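PDB 4OA3: protein BA42, which is of unknown function but binds calcium ions and consists of a single stand-alone TPM domain from an Antarctic bacterium. Local coordinates for residues K15-A20 against Q112-G117; D43-A48 against V78-K83; D58-Q63 against D137-T142; D87-D92 against A126-W131. All blocks are in the same frame, centred on the assembly; numbering follows the deposited sequence.

Contact 1 (K15-A20 against Q112-G117); sequences KAIVDA and QGLVDG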
loop_
_atom_site.group_PDB
_atom_site.type_symbol
_atom_site.label_atom_id
_atom_site.label_comp_id
_atom_site.label_asym_id
_atom_site.label_seq_id
_atom_site.Cartn_x
_atom_site.Cartn_y
_atom_site.Cartn_z
ATOM N N LYS A 15 10.268 -5.835 -9.080
ATOM C CA LYS A 15 9.422 -6.753 -9.807
ATOM C C LYS A 15 8.587 -7.614 -8.845
ATOM O O LYS A 15 7.404 -7.833 -9.097
ATOM C CB LYS A 15 10.274 -7.637 -10.732
ATOM C CG LYS A 15 9.508 -8.780 -11.393
ATOM C CD LYS A 15 10.473 -9.778 -12.037
ATOM C CE LYS A 15 9.868 -11.046 -12.634
ATOM N NZ LYS A 15 8.448 -11.306 -12.265
ATOM N N ALA A 16 9.180 -8.060 -7.754
ATOM C CA ALA A 16 8.486 -8.884 -6.768
ATOM C C ALA A 16 7.358 -8.097 -6.105
ATOM O O ALA A 16 6.273 -8.629 -5.845
ATOM C CB ALA A 16 9.466 -9.386 -5.718
ATOM N N ILE A 17 7.598 -6.806 -5.867
ATOM C CA ILE A 17 6.587 -5.951 -5.254
ATOM C C ILE A 17 5.428 -5.700 -6.177
ATOM O O ILE A 17 4.272 -5.814 -5.771
ATOM C CB ILE A 17 7.238 -4.674 -4.724
ATOM C CG1 ILE A 17 8.212 -5.016 -3.545
ATOM C CG2 ILE A 17 6.190 -3.676 -4.263
ATOM C CD1 ILE A 17 9.202 -3.949 -3.264
ATOM N N VAL A 18 5.717 -5.367 -7.436
ATOM C CA VAL A 18 4.655 -5.123 -8.406
ATOM C C VAL A 18 3.841 -6.409 -8.629
ATOM O O VAL A 18 2.623 -6.352 -8.775
ATOM C CB VAL A 18 5.269 -4.561 -9.721
ATOM C CG1 VAL A 18 4.227 -4.486 -10.830
ATOM C CG2 VAL A 18 5.872 -3.182 -9.481
ATOM N N ASP A 19 4.513 -7.564 -8.647
ATOM C CA ASP A 19 3.842 -8.868 -8.798
ATOM C C ASP A 19 2.937 -9.148 -7.566
ATOM O O ASP A 19 1.813 -9.642 -7.730
ATOM C CB ASP A 19 4.861 -10.022 -8.899
ATOM C CG ASP A 19 5.646 -10.084 -10.198
ATOM O OD1 ASP A 19 5.294 -9.358 -11.134
ATOM O OD2 ASP A 19 6.654 -10.822 -10.246
ATOM N N ALA A 20 3.375 -8.730 -6.368
ATOM C CA ALA A 20 2.576 -8.898 -5.141
ATOM C C ALA A 20 1.302 -8.048 -5.197
ATOM O O ALA A 20 0.224 -8.485 -4.819
ATOM C CB ALA A 20 3.397 -8.536 -3.916
ATOM N N GLN A 112 10.841 -7.828 1.427
ATOM C CA GLN A 112 9.895 -8.757 2.021
ATOM C C GLN A 112 8.826 -8.083 2.873
ATOM O O GLN A 112 7.682 -8.540 2.910
ATOM C CB GLN A 112 10.621 -9.843 2.849
ATOM C CG GLN A 112 9.779 -11.095 3.017
ATOM C CD GLN A 112 9.462 -11.747 1.686
ATOM O OE1 GLN A 112 10.357 -11.996 0.868
ATOM N NE2 GLN A 112 8.194 -12.001 1.420
ATOM N N GLY A 113 9.178 -7.011 3.542
ATOM C CA GLY A 113 8.192 -6.263 4.305
ATOM C C GLY A 113 7.097 -5.719 3.414
ATOM O O GLY A 113 5.913 -5.783 3.736
ATOM N N LEU A 114 7.501 -5.160 2.256
ATOM C CA LEU A 114 6.481 -4.625 1.359
ATOM C C LEU A 114 5.652 -5.741 0.766
ATOM O O LEU A 114 4.436 -5.620 0.700
ATOM C CB LEU A 114 7.145 -3.814 0.262
ATOM C CG LEU A 114 7.750 -2.490 0.765
ATOM C CD1 LEU A 114 8.549 -1.804 -0.324
ATOM C CD2 LEU A 114 6.639 -1.543 1.282
ATOM N N VAL A 115 6.268 -6.838 0.338
ATOM C CA VAL A 115 5.494 -7.948 -0.228
ATOM C C VAL A 115 4.514 -8.497 0.792
ATOM O O VAL A 115 3.343 -8.731 0.482
ATOM C CB VAL A 115 6.439 -9.055 -0.718
ATOM C CG1 VAL A 115 5.684 -10.367 -0.995
ATOM C CG2 VAL A 115 7.190 -8.591 -1.970
ATOM N N ASP A 116 4.994 -8.719 2.019
ATOM C CA ASP A 116 4.130 -9.259 3.076
ATOM C C ASP A 116 3.005 -8.332 3.472
ATOM O O ASP A 116 1.870 -8.777 3.702
ATOM C CB ASP A 116 4.955 -9.609 4.314
ATOM C CG ASP A 116 5.873 -10.800 4.138
ATOM O OD1 ASP A 116 5.807 -11.473 3.058
ATOM O OD2 ASP A 116 6.654 -11.070 5.059
ATOM N N GLY A 117 3.281 -7.027 3.499
ATOM C CA GLY A 117 2.253 -6.050 3.776
ATOM C C GLY A 117 1.213 -6.006 2.686
ATOM O O GLY A 117 0.027 -5.913 2.966
#

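Contact 2 (D43-A48 against V78-K83); sequences DVFDRA and VIYGDK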
loop_
_atom_site.group_PDB
_atom_site.type_symbol
_atom_site.label_atom_id
_atom_site.label_comp_id
_atom_site.label_asym_id
_atom_site.label_seq_id
_atom_site.Cartn_x
_atom_site.Cartn_y
_atom_site.Cartn_z
ATOM N N ASP A 43 4.422 15.600 10.230
ATOM C CA ASP A 43 3.132 14.905 10.255
ATOM C C ASP A 43 3.139 13.946 9.037
ATOM O O ASP A 43 2.792 14.347 7.919
ATOM C CB ASP A 43 1.980 15.868 10.229
ATOM C CG ASP A 43 0.657 15.169 10.486
ATOM O OD1 ASP A 43 0.576 13.950 10.237
ATOM O OD2 ASP A 43 -0.263 15.827 11.001
ATOM N N VAL A 44 3.565 12.694 9.250
ATOM C CA VAL A 44 3.664 11.712 8.167
ATOM C C VAL A 44 2.317 11.405 7.531
ATOM O O VAL A 44 2.277 11.157 6.331
ATOM C CB VAL A 44 4.411 10.422 8.591
ATOM C CG1 VAL A 44 5.849 10.739 9.006
ATOM C CG2 VAL A 44 3.668 9.685 9.716
ATOM N N PHE A 45 1.217 11.406 8.311
ATOM C CA PHE A 45 -0.119 11.150 7.779
ATOM C C PHE A 45 -0.485 12.204 6.735
ATOM O O PHE A 45 -0.930 11.840 5.645
ATOM C CB PHE A 45 -1.142 11.153 8.915
ATOM C CG PHE A 45 -2.551 10.808 8.509
ATOM C CD1 PHE A 45 -3.464 11.801 8.193
ATOM C CD2 PHE A 45 -2.954 9.488 8.427
ATOM C CE1 PHE A 45 -4.782 11.476 7.863
ATOM C CE2 PHE A 45 -4.271 9.163 8.111
ATOM C CZ PHE A 45 -5.167 10.160 7.818
ATOM N N ASP A 46 -0.266 13.510 7.033
ATOM C CA ASP A 46 -0.542 14.576 6.098
ATOM C C ASP A 46 0.305 14.404 4.828
ATOM O O ASP A 46 -0.194 14.648 3.731
ATOM C CB ASP A 46 -0.305 15.992 6.695
ATOM C CG ASP A 46 -1.486 16.545 7.474
ATOM O OD1 ASP A 46 -2.343 15.747 7.898
ATOM O OD2 ASP A 46 -1.546 17.780 7.662
ATOM N N ARG A 47 1.569 14.007 4.964
ATOM C CA ARG A 47 2.386 13.816 3.777
ATOM C C ARG A 47 1.813 12.662 2.940
ATOM O O ARG A 47 1.701 12.774 1.714
ATOM C CB ARG A 47 3.858 13.553 4.138
ATOM C CG ARG A 47 4.756 13.184 2.952
ATOM C CD ARG A 47 4.747 14.215 1.845
ATOM N NE ARG A 47 5.629 13.822 0.742
ATOM C CZ ARG A 47 5.622 14.382 -0.467
ATOM N NH1 ARG A 47 4.801 15.391 -0.740
ATOM N NH2 ARG A 47 6.419 13.921 -1.422
ATOM N N ALA A 48 1.488 11.545 3.584
ATOM C CA ALA A 48 0.907 10.420 2.829
ATOM C C ALA A 48 -0.403 10.816 2.136
ATOM O O ALA A 48 -0.640 10.409 1.007
ATOM C CB ALA A 48 0.662 9.255 3.761
ATOM N N VAL A 78 3.442 4.694 6.537
ATOM C CA VAL A 78 2.060 4.969 6.783
ATOM C C VAL A 78 1.236 4.165 5.810
ATOM O O VAL A 78 1.591 4.097 4.640
ATOM C CB VAL A 78 1.750 6.501 6.566
ATOM C CG1 VAL A 78 0.238 6.811 6.544
ATOM C CG2 VAL A 78 2.426 7.320 7.631
ATOM N N ILE A 79 0.137 3.605 6.284
ATOM C CA ILE A 79 -0.844 2.962 5.446
ATOM C C ILE A 79 -1.993 3.937 5.440
ATOM O O ILE A 79 -2.550 4.266 6.507
ATOM C CB ILE A 79 -1.250 1.596 5.991
ATOM C CG1 ILE A 79 -0.046 0.638 6.027
ATOM C CG2 ILE A 79 -2.373 1.021 5.140
ATOM C CD1 ILE A 79 -0.219 -0.484 7.086
ATOM N N TYR A 80 -2.288 4.483 4.260
ATOM C CA TYR A 80 -3.343 5.468 4.092
ATOM C C TYR A 80 -4.381 4.931 3.141
ATOM O O TYR A 80 -4.105 4.761 1.956
ATOM C CB TYR A 80 -2.729 6.775 3.556
ATOM C CG TYR A 80 -3.721 7.901 3.395
ATOM C CD1 TYR A 80 -4.521 7.995 2.264
ATOM C CD2 TYR A 80 -3.908 8.839 4.406
ATOM C CE1 TYR A 80 -5.563 8.910 2.194
ATOM C CE2 TYR A 80 -4.887 9.820 4.306
ATOM C CZ TYR A 80 -5.714 9.856 3.193
ATOM O OH TYR A 80 -6.714 10.796 3.084
ATOM N N GLY A 81 -5.566 4.670 3.654
ATOM C CA GLY A 81 -6.688 4.207 2.868
ATOM C C GLY A 81 -7.662 5.342 2.591
ATOM O O GLY A 81 -7.774 6.293 3.378
ATOM N N ASP A 82 -8.385 5.234 1.476
ATOM C CA ASP A 82 -9.372 6.229 1.056
ATOM C C ASP A 82 -10.652 6.101 1.890
ATOM O O ASP A 82 -10.807 5.157 2.674
ATOM C CB ASP A 82 -9.652 6.118 -0.438
ATOM C CG ASP A 82 -10.184 7.375 -1.107
ATOM O OD1 ASP A 82 -10.350 8.415 -0.396
ATOM O OD2 ASP A 82 -10.486 7.314 -2.307
ATOM N N LYS A 83 -11.558 7.068 1.712
ATOM C CA LYS A 83 -12.783 7.175 2.493
ATOM C C LYS A 83 -13.666 5.944 2.490
ATOM O O LYS A 83 -14.288 5.657 3.508
ATOM C CB LYS A 83 -13.599 8.396 2.051
ATOM C CG LYS A 83 -14.737 8.723 3.010
ATOM C CD LYS A 83 -15.421 10.028 2.652
ATOM C CE LYS A 83 -16.651 10.285 3.504
ATOM N NZ LYS A 83 -17.892 10.311 2.683
#

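Contact 3 (D58-Q63 against D137-T142); sequences DNTKLQ and DELPNT. With CA (calcium ion), chain B.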
loop_
_atom_site.group_PDB
_atom_site.type_symbol
_atom_site.label_atom_id
_atom_site.label_comp_id
_atom_site.label_asym_id
_atom_site.label_seq_id
_atom_site.Cartn_x
_atom_site.Cartn_y
_atom_site.Cartn_z
ATOM N N ASP A 58 -7.581 8.550 -5.535
ATOM C CA ASP A 58 -9.005 8.672 -5.268
ATOM C C ASP A 58 -9.844 8.225 -6.468
ATOM O O ASP A 58 -11.076 8.153 -6.337
ATOM C CB ASP A 58 -9.358 10.108 -4.846
ATOM C CG ASP A 58 -8.885 11.244 -5.735
ATOM O OD1 ASP A 58 -7.846 11.072 -6.437
ATOM O OD2 ASP A 58 -9.445 12.353 -5.615
ATOM N N ASN A 59 -9.221 7.915 -7.625
ATOM C CA ASN A 59 -9.910 7.497 -8.846
ATOM C C ASN A 59 -10.259 5.998 -8.844
ATOM O O ASN A 59 -9.790 5.243 -9.698
ATOM C CB ASN A 59 -9.053 7.879 -10.072
ATOM C CG ASN A 59 -9.685 7.730 -11.438
ATOM O OD1 ASN A 59 -8.992 7.394 -12.413
ATOM N ND2 ASN A 59 -10.952 8.113 -11.593
ATOM N N THR A 60 -11.047 5.559 -7.829
ATOM C CA THR A 60 -11.559 4.208 -7.757
ATOM C C THR A 60 -13.076 4.348 -7.554
ATOM O O THR A 60 -13.517 5.273 -6.867
ATOM C CB THR A 60 -10.906 3.381 -6.639
ATOM O OG1 THR A 60 -11.297 3.871 -5.352
ATOM C CG2 THR A 60 -9.396 3.295 -6.784
ATOM N N LYS A 61 -13.860 3.431 -8.134
ATOM C CA LYS A 61 -15.320 3.470 -8.013
ATOM C C LYS A 61 -15.754 3.467 -6.547
ATOM O O LYS A 61 -16.651 4.229 -6.174
ATOM C CB LYS A 61 -15.927 2.269 -8.714
ATOM C CG LYS A 61 -17.456 2.327 -8.776
ATOM C CD LYS A 61 -18.045 1.178 -9.578
ATOM C CE LYS A 61 -17.827 -0.166 -8.922
ATOM N NZ LYS A 61 -18.661 -1.235 -9.539
ATOM N N LEU A 62 -15.168 2.555 -5.727
ATOM C CA LEU A 62 -15.566 2.381 -4.320
ATOM C C LEU A 62 -14.714 3.136 -3.313
ATOM O O LEU A 62 -14.867 2.918 -2.111
ATOM C CB LEU A 62 -15.596 0.889 -3.961
ATOM C CG LEU A 62 -16.510 0.036 -4.803
ATOM C CD1 LEU A 62 -16.439 -1.422 -4.373
ATOM C CD2 LEU A 62 -17.966 0.533 -4.719
ATOM N N GLN A 63 -13.840 4.068 -3.776
ATOM C CA GLN A 63 -13.010 4.866 -2.870
ATOM C C GLN A 63 -12.239 3.940 -1.945
ATOM O O GLN A 63 -12.152 4.154 -0.734
ATOM C CB GLN A 63 -13.857 5.895 -2.104
ATOM C CG GLN A 63 -14.727 6.727 -3.036
ATOM C CD GLN A 63 -15.370 7.875 -2.305
ATOM O OE1 GLN A 63 -16.496 7.766 -1.823
ATOM N NE2 GLN A 63 -14.655 8.979 -2.158
ATOM N N ASP A 137 -8.516 -2.725 -13.343
ATOM C CA ASP A 137 -7.259 -2.373 -12.662
ATOM C C ASP A 137 -7.248 -0.831 -12.703
ATOM O O ASP A 137 -6.870 -0.210 -13.698
ATOM C CB ASP A 137 -6.064 -3.004 -13.372
ATOM C CG ASP A 137 -4.780 -2.944 -12.574
ATOM O OD1 ASP A 137 -4.711 -2.146 -11.604
ATOM O OD2 ASP A 137 -3.840 -3.689 -12.916
ATOM N N GLU A 138 -7.855 -0.229 -11.683
ATOM C CA GLU A 138 -8.133 1.205 -11.636
ATOM C C GLU A 138 -6.938 2.102 -11.440
ATOM O O GLU A 138 -6.915 3.205 -11.985
ATOM C CB GLU A 138 -9.191 1.476 -10.560
ATOM C CG GLU A 138 -10.542 0.836 -10.853
ATOM C CD GLU A 138 -11.544 0.974 -9.729
ATOM O OE1 GLU A 138 -11.307 0.377 -8.658
ATOM O OE2 GLU A 138 -12.596 1.622 -9.938
ATOM N N LEU A 139 -5.955 1.649 -10.671
ATOM C CA LEU A 139 -4.752 2.413 -10.396
ATOM C C LEU A 139 -3.550 1.633 -10.870
ATOM O O LEU A 139 -3.510 0.420 -10.713
ATOM C CB LEU A 139 -4.583 2.675 -8.897
ATOM C CG LEU A 139 -5.759 3.372 -8.197
ATOM C CD1 LEU A 139 -5.471 3.549 -6.702
ATOM C CD2 LEU A 139 -6.100 4.711 -8.825
ATOM N N PRO A 140 -2.512 2.299 -11.417
ATOM C CA PRO A 140 -1.304 1.574 -11.792
ATOM C C PRO A 140 -0.618 0.889 -10.614
ATOM O O PRO A 140 -0.772 1.317 -9.454
ATOM C CB PRO A 140 -0.405 2.645 -12.423
ATOM C CG PRO A 140 -0.927 3.881 -12.015
ATOM C CD PRO A 140 -2.374 3.743 -11.634
ATOM N N ASN A 141 0.055 -0.222 -10.892
ATOM C CA ASN A 141 0.720 -0.996 -9.847
ATOM C C ASN A 141 2.177 -0.563 -9.691
ATOM O O ASN A 141 2.836 -1.042 -8.785
ATOM C CB ASN A 141 0.635 -2.466 -10.147
ATOM C CG ASN A 141 -0.775 -3.003 -10.222
ATOM O OD1 ASN A 141 -1.757 -2.382 -9.820
ATOM N ND2 ASN A 141 -0.850 -4.273 -10.655
ATOM N N THR A 142 2.619 0.389 -10.522
ATOM C CA THR A 142 3.970 0.977 -10.491
ATOM C C THR A 142 4.301 1.487 -9.113
ATOM O O THR A 142 3.460 2.172 -8.513
ATOM C CB THR A 142 3.969 2.251 -11.392
ATOM O OG1 THR A 142 3.231 2.029 -12.564
ATOM C CG2 THR A 142 5.346 2.746 -11.773
HETATM CA CA CA B . -3.857 -1.568 -9.438
HETATM O O HOH W 1 -9.047 4.772 -12.327
HETATM O O HOH W 2 -13.074 0.467 -6.550
HETATM O O HOH W 3 -2.659 -0.126 -7.941
#

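Contact 4 (D87-D92 against A126-W131); sequences DVVSDD and AKYFPW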
loop_
_atom_site.group_PDB
_atom_site.type_symbol
_atom_site.label_atom_id
_atom_site.label_comp_id
_atom_site.label_asym_id
_atom_site.label_seq_id
_atom_site.Cartn_x
_atom_site.Cartn_y
_atom_site.Cartn_z
ATOM N N ASP A 87 -14.862 4.431 6.067
ATOM C CA ASP A 87 -16.295 4.458 6.417
ATOM C C ASP A 87 -16.798 3.111 6.938
ATOM O O ASP A 87 -17.849 3.080 7.587
ATOM C CB ASP A 87 -17.167 4.781 5.191
ATOM C CG ASP A 87 -17.187 6.222 4.698
ATOM O OD1 ASP A 87 -16.754 7.122 5.459
ATOM O OD2 ASP A 87 -17.722 6.461 3.586
ATOM N N VAL A 88 -16.129 2.000 6.606
ATOM C CA VAL A 88 -16.619 0.657 6.989
ATOM C C VAL A 88 -15.761 -0.188 7.912
ATOM O O VAL A 88 -16.297 -1.081 8.561
ATOM C CB VAL A 88 -17.029 -0.153 5.737
ATOM C CG1 VAL A 88 -18.092 0.582 4.941
ATOM C CG2 VAL A 88 -15.820 -0.528 4.856
ATOM N N VAL A 89 -14.452 0.006 7.928
ATOM C CA VAL A 89 -13.561 -0.823 8.713
ATOM C C VAL A 89 -13.482 -0.401 10.165
ATOM O O VAL A 89 -13.729 0.757 10.489
ATOM C CB VAL A 89 -12.151 -0.940 8.080
ATOM C CG1 VAL A 89 -12.232 -1.412 6.630
ATOM C CG2 VAL A 89 -11.336 0.341 8.221
ATOM N N SER A 90 -13.057 -1.327 11.021
ATOM C CA SER A 90 -12.896 -1.034 12.440
ATOM C C SER A 90 -11.531 -0.397 12.701
ATOM O O SER A 90 -10.696 -0.280 11.792
ATOM C CB SER A 90 -13.145 -2.285 13.283
ATOM O OG SER A 90 -12.288 -3.364 12.949
ATOM N N ASP A 91 -11.297 0.007 13.947
ATOM C CA ASP A 91 -10.088 0.730 14.356
ATOM C C ASP A 91 -8.789 -0.086 14.244
ATOM O O ASP A 91 -7.721 0.501 14.076
ATOM C CB ASP A 91 -10.240 1.279 15.802
ATOM C CG ASP A 91 -11.631 1.760 16.202
ATOM O OD1 ASP A 91 -12.479 1.969 15.294
ATOM O OD2 ASP A 91 -11.893 1.865 17.425
ATOM N N ASP A 92 -8.878 -1.419 14.307
ATOM C CA ASP A 92 -7.720 -2.308 14.214
ATOM C C ASP A 92 -7.473 -2.829 12.771
ATOM O O ASP A 92 -6.630 -3.695 12.594
ATOM C CB ASP A 92 -7.916 -3.511 15.176
ATOM C CG ASP A 92 -8.995 -4.521 14.790
ATOM O OD1 ASP A 92 -9.837 -4.197 13.919
ATOM O OD2 ASP A 92 -8.997 -5.637 15.361
ATOM N N ALA A 126 -10.192 -7.657 1.199
ATOM C CA ALA A 126 -11.133 -8.658 0.664
ATOM C C ALA A 126 -12.343 -8.856 1.571
ATOM O O ALA A 126 -13.426 -9.152 1.069
ATOM C CB ALA A 126 -10.425 -9.987 0.469
ATOM N N LYS A 127 -12.167 -8.633 2.868
ATOM C CA LYS A 127 -13.244 -8.795 3.835
ATOM C C LYS A 127 -14.387 -7.865 3.545
ATOM O O LYS A 127 -15.548 -8.249 3.648
ATOM C CB LYS A 127 -12.718 -8.597 5.257
ATOM C CG LYS A 127 -13.785 -8.688 6.319
ATOM C CD LYS A 127 -13.186 -8.943 7.662
ATOM C CE LYS A 127 -14.254 -8.745 8.723
ATOM N NZ LYS A 127 -13.791 -9.259 10.042
ATOM N N TYR A 128 -14.066 -6.614 3.179
ATOM C CA TYR A 128 -15.049 -5.580 2.899
ATOM C C TYR A 128 -15.286 -5.272 1.426
ATOM O O TYR A 128 -16.303 -4.668 1.086
ATOM C CB TYR A 128 -14.584 -4.288 3.586
ATOM C CG TYR A 128 -14.519 -4.431 5.092
ATOM C CD1 TYR A 128 -15.622 -4.146 5.882
ATOM C CD2 TYR A 128 -13.344 -4.809 5.726
ATOM C CE1 TYR A 128 -15.587 -4.326 7.261
ATOM C CE2 TYR A 128 -13.294 -4.996 7.109
ATOM C CZ TYR A 128 -14.407 -4.701 7.876
ATOM O OH TYR A 128 -14.400 -4.868 9.243
ATOM N N PHE A 129 -14.353 -5.653 0.553
ATOM C CA PHE A 129 -14.365 -5.295 -0.861
ATOM C C PHE A 129 -13.997 -6.513 -1.670
ATOM O O PHE A 129 -12.861 -6.671 -2.143
ATOM C CB PHE A 129 -13.360 -4.144 -1.121
ATOM C CG PHE A 129 -13.730 -2.884 -0.394
ATOM C CD1 PHE A 129 -14.801 -2.113 -0.818
ATOM C CD2 PHE A 129 -13.049 -2.498 0.748
ATOM C CE1 PHE A 129 -15.204 -0.997 -0.091
ATOM C CE2 PHE A 129 -13.435 -1.359 1.458
ATOM C CZ PHE A 129 -14.521 -0.642 1.053
ATOM N N PRO A 130 -14.935 -7.458 -1.809
ATOM C CA PRO A 130 -14.612 -8.666 -2.567
ATOM C C PRO A 130 -14.325 -8.424 -4.042
ATOM O O PRO A 130 -14.861 -7.524 -4.643
ATOM C CB PRO A 130 -15.835 -9.572 -2.345
ATOM C CG PRO A 130 -16.929 -8.677 -2.003
ATOM C CD PRO A 130 -16.327 -7.477 -1.306
ATOM N N TRP A 131 -13.400 -9.201 -4.588
ATOM C CA TRP A 131 -13.078 -9.145 -6.004
ATOM C C TRP A 131 -14.298 -9.598 -6.814
ATOM O O TRP A 131 -15.011 -10.519 -6.391
ATOM C CB TRP A 131 -11.887 -10.048 -6.298
ATOM C CG TRP A 131 -11.446 -10.060 -7.723
ATOM C CD1 TRP A 131 -10.537 -9.238 -8.315
ATOM C CD2 TRP A 131 -11.871 -10.987 -8.731
ATOM N NE1 TRP A 131 -10.403 -9.563 -9.647
ATOM C CE2 TRP A 131 -11.231 -10.621 -9.933
ATOM C CE3 TRP A 131 -12.749 -12.083 -8.736
ATOM C CZ2 TRP A 131 -11.401 -11.344 -11.118
ATOM C CZ3 TRP A 131 -12.960 -12.761 -9.926
ATOM C CH2 TRP A 131 -12.243 -12.429 -11.081
HETATM O O HOH W 4 -16.061 -2.607 10.992
HETATM O O HOH W 5 -12.292 -4.057 10.505
#

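Contact 1 (K15-A20 against Q112-G117)
Residues Ile17 and Val115 bring two helical segments to their closest backbone approach, CA to CA 5.5 Å, with the short axes 9.1 Å apart and running in nearly the same direction, at 6°. The side chains that meet are all apolar. Val115 works with both of its methyls. Val115 CG1 lies 4.1 Å from Ala20 CB. CG2 stands anti to the carbonyl carbon and beside the backbone N, which turns it toward the other helix. There Val115 CG2 meets Ile17 CG1 at 4.0 Å and also touches the carbonyl O of Ala16. The small side chains of Ala16 and Ala20, one helical turn apart, leave room for this branched residue. The pair joins helix 11-24 to helix 110-128. In this TPM domain the two lie side by side, and helix 110-128 packs on strand 65-71 through Leu114, which touches Ile68 and Val70. Leu114 CD1 reaches Ile17 CD1 at 3.7 Å. Ile17 crosses Leu114 at a slant and also touches Leu9, Ile118 and Ile143. On the outer side of helix 11-24, Lys15 NZ forms a salt bridge of 2.7 Å with Asp19 OD2, using the syn lone pair of that oxygen.

Contact 2 (D43-A48 against V78-K83)
Val44 starts the contact at the first turn of helix 44-54, where Val44 CG2 meets Val78 CG2 at 3.4 Å. Val44 has two conformers, so the tightness of this pair is doubtful. Just before it, Asp43 is the N-cap: its OD1 accepts a weak bond from Asp46 N. Phe45 comes next. Its CG is anti to the backbone N (chi1 -176°), which carries the ring out to Tyr80. CD2 of Tyr80 lies over one face of the Phe45 ring, toward the rim. The closest atoms are Phe45 CZ and Tyr80 CE2, at 3.5 Å. The planes of these two rings are inclined at 55° and their centroids are 5.2 Å apart. The helix here packs on strand 76-81, an outermost strand of the mixed sheet; the short axes cross at -50°. Val78 and Tyr80, two apart on the strand, both point at the helix, and Tyr80 also meets the ring of Phe52 and the side chain of Met49. If Tyr80 were replaced by an alanine, the Phe45 ring is likely to lose its partner and be freer to turn. Arg47 leads off to a salt bridge with Glu37. Ala48 closes the segment. Ala48 CB sits between the two strand residues, 3.7 Å from Val78 CG1 and 4.2 Å from Tyr80 CB, and the residue also touches Tyr69.

Contact 3 (D58-Q63 against D137-T142)
Glu138 reaches across to Thr60 and Lys61 with an extended chain. Glu138 CB lies 3.9 Å from the carbonyl O of Asn59. From there CG stands anti to the carbonyl carbon (chi1 -64°), and the chain runs straight on to the carboxylate. CD comes beside Thr60 CA. Glu138 OE1 lies 3.6 Å from Thr60 CB and accepts from a water that in turn accepts from Leu62 N. Glu138 OE2 accepts from Lys61 N at 2.9 Å, in a nearly straight bond (167°). The N-H arrives on the syn side of OE2, tilted 34° out of the carboxylate plane. One carboxylate thus holds two backbone N-H groups of the turn from Thr60 to Gln63, one directly and one through water. Thr60 CG2 packs on Leu139 CG at 3.9 Å, while its OG1 bonds to Asn64 N. Leu139 O binds one of the two calcium ions at 2.4 Å, with Asp137 OD1, Asn141 OD1 and a water. Glu25 and Glu31 complete the site; Glu31, Asp135 and Ile136 bind the other ion. The contact joins the loops that follow helix 44-54 and helix 110-128. Strand 31-37 supplies Glu31, whose side chain touches Thr60, and Asn141 packs against helix 11-24.

Contact 4 (D87-D92 against A126-W131)
At the surface of the TPM domain, Tyr128 at the C-terminal end of helix 110-128 meets Val88 and Val89 of the loop between helices 83-86 and 95-105. Its ring lies across the backbone of the two valines and touches both side chains. Val89 CG1 sits over one face of the Tyr128 ring in a CH-pi contact, 3.9 Å from the ring centroid and 19° off the ring normal. It is displaced toward the rim on the side of CD2 and CE2. Val88 CG2 lies 3.8 Å from Tyr128 CD1. This methyl stands between the backbone N and the carbonyl carbon of its own residue (chi1 -58° for CG1). From there Val88 CG2 also reaches Phe129 CZ at 4.0 Å. Val88 is thus shared by two successive aromatic residues. Phe129 is buried. It turns inward to Ser29, Leu62 and Asn64, and its backbone pairs with that of Ser29; its O also accepts a hydrogen bond from Thr28. The phenol end of Tyr128 is linked to the loop by water. One water lies 2.6 Å from Tyr128 OH and accepts from Ser90 N. A second donates to Val88 O and makes a weak bond to the same hydroxyl. Were a leucine here instead of Tyr128, Val89 CG1 would probably lose its aromatic face, and the waters the hydroxyl they reach, one of them only weakly. Beyond the ring, Ser90 OG donates to Asp92 OD1 at 2.8 Å, nearly in line with the C-O bond of that carboxylate.

How the contacts relate
Contacts 1 and 2 lie on opposite sides of the chain's centre and are partly buried. Both are apolar: contact 1 pairs two helices, and contact 2 sets a helix against an outer strand. Contact 3 is also partly buried but joins two loops, and it adds a carboxylate, waters and a calcium ion. Contact 4 is a surface contact, where a tyrosine ring on two valines is backed by waters. Contacts 1 and 4 share helix 110-128. Contact 3 touches each of the others: Asn141 meets Val18 of contact 1, Gln63 and Asp58 meet Asp82 of contact 2, and Leu62 packs on Phe129 of contact 4.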